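Local coordinates for protein toll-like receptor 13 (Mus musculus, PDB 4Z0C) that recognises bacterial 23S rRNA through its leucine-rich repeat ectodomain and signals through MYD88 and TRAF6 to activate NF-kappa-B and inflammatory responses, at residues His273-Gly276 with Asn277-Lys280. Numbering follows the deposited sequence.
Sequences HLLG and NLPK
Leu274 and Leu275 hand their carbonyl oxygens to the two peptide nitrogens that follow Gly276, and through this pair of bonds the chain leaves its helix. Asn277 N donates to Leu274 O at 3.1 Å and Leu278 N to Leu275 O at 3.2 Å, both fairly straight, the second closing a type I beta turn from Leu275 to Leu278. Each bond spans three residues, tighter than the i to i+4 spacing of an alpha-helix.

The side chain of Asn277 reaches back over the same turn. With CG anti to its own carbonyl carbon (chi1 -72°), it brings the amide nitrogen ND2 to 3.2 Å from His273 O; the N-H meets that oxygen at 129°, a weak bond. The imidazole of His273 comes near this amide as well, CE1 lying 4.3 Å from ND2 at an oblique approach to the ring.

On the buried side, the Leu278 side chain lies against the last turn. Its CG sits 3.5 Å from Leu274 O, and its CD1 methyl bridges the two preceding leucines, 4.4 Å from Leu274 CG and 4.3 Å from Leu275 CD1. The three side chains thus form a small apolar cluster, while His273 and Asn277 are exposed.

Farther out, Gln249 NE2 is hydrogen-bonded to Asn277 O and ties the turn to the loop before strand 253-255. Leu275 also touches Leu281. The turn leads from helix 268-275, on the convex side of the leucine-rich repeat solenoid, into the loop before strand 283-285, while Leu274 and Leu275 pack on Met254 of the neighbouring strand 253-255.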
loop_
_atom_site.group_PDB
_atom_site.type_symbol
_atom_site.label_atom_id
_atom_site.label_comp_id
_atom_site.label_asym_id
_atom_site.label_seq_id
_atom_site.Cartn_x
_atom_site.Cartn_y
_atom_site.Cartn_z
ATOM N N HIS A 273 52.579 4.403 -15.678
ATOM C CA HIS A 273 53.673 3.759 -16.418
ATOM C C HIS A 273 53.151 2.566 -17.215
ATOM O O HIS A 273 53.596 2.311 -18.335
ATOM C CB HIS A 273 54.843 3.329 -15.509
ATOM C CG HIS A 273 55.954 2.657 -16.254
ATOM N ND1 HIS A 273 56.657 3.284 -17.262
ATOM C CD2 HIS A 273 56.444 1.396 -16.185
ATOM C CE1 HIS A 273 57.548 2.447 -17.762
ATOM N NE2 HIS A 273 57.439 1.293 -17.126
ATOM N N LEU A 274 52.200 1.850 -16.625
ATOM C CA LEU A 274 51.530 0.744 -17.300
ATOM C C LEU A 274 50.578 1.256 -18.375
ATOM O O LEU A 274 50.765 0.993 -19.565
ATOM C CB LEU A 274 50.747 -0.100 -16.288
ATOM C CG LEU A 274 49.872 -1.229 -16.833
ATOM C CD1 LEU A 274 50.711 -2.210 -17.659
ATOM C CD2 LEU A 274 49.163 -1.935 -15.698
ATOM N N LEU A 275 49.563 1.994 -17.934
ATOM C CA LEU A 275 48.457 2.435 -18.783
ATOM C C LEU A 275 48.910 3.312 -19.954
ATOM O O LEU A 275 48.314 3.269 -21.039
ATOM C CB LEU A 275 47.417 3.184 -17.939
ATOM C CG LEU A 275 46.212 2.396 -17.425
ATOM C CD1 LEU A 275 46.593 0.997 -16.947
ATOM C CD2 LEU A 275 45.526 3.173 -16.317
ATOM N N GLY A 276 49.940 4.126 -19.718
ATOM C CA GLY A 276 50.452 5.033 -20.730
ATOM C C GLY A 276 51.017 4.339 -21.960
ATOM O O GLY A 276 51.132 4.949 -23.027
ATOM N N ASN A 277 51.358 3.062 -21.822
ATOM C CA ASN A 277 51.899 2.286 -22.943
ATOM C C ASN A 277 50.934 1.279 -23.562
ATOM O O ASN A 277 51.361 0.339 -24.232
ATOM C CB ASN A 277 53.183 1.589 -22.529
ATOM C CG ASN A 277 54.334 2.557 -22.360
ATOM O OD1 ASN A 277 54.642 3.337 -23.264
ATOM N ND2 ASN A 277 54.937 2.553 -21.178
ATOM N N LEU A 278 49.636 1.472 -23.335
ATOM C CA LEU A 278 48.635 0.612 -23.949
ATOM C C LEU A 278 47.826 1.430 -24.949
ATOM O O LEU A 278 46.859 2.090 -24.580
ATOM C CB LEU A 278 47.741 0.015 -22.867
ATOM C CG LEU A 278 48.525 -0.676 -21.751
ATOM C CD1 LEU A 278 47.615 -1.018 -20.585
ATOM C CD2 LEU A 278 49.213 -1.918 -22.288
ATOM N N PRO A 279 48.232 1.401 -26.221
ATOM C CA PRO A 279 47.711 2.341 -27.220
ATOM C C PRO A 279 46.254 2.084 -27.624
ATOM O O PRO A 279 45.642 2.925 -28.288
ATOM C CB PRO A 279 48.656 2.142 -28.418
ATOM C CG PRO A 279 49.146 0.731 -28.269
ATOM C CD PRO A 279 49.266 0.509 -26.782
ATOM N N LYS A 280 45.703 0.941 -27.236
ATOM C CA LYS A 280 44.330 0.626 -27.603
ATOM C C LYS A 280 43.370 0.759 -26.398
ATOM O O LYS A 280 42.170 0.568 -26.529
ATOM C CB LYS A 280 44.253 -0.774 -28.205
ATOM C CG LYS A 280 44.899 -0.914 -29.580
ATOM C CD LYS A 280 44.160 -0.076 -30.603
ATOM C CE LYS A 280 43.621 -0.935 -31.738
ATOM N NZ LYS A 280 42.743 -0.145 -32.659
#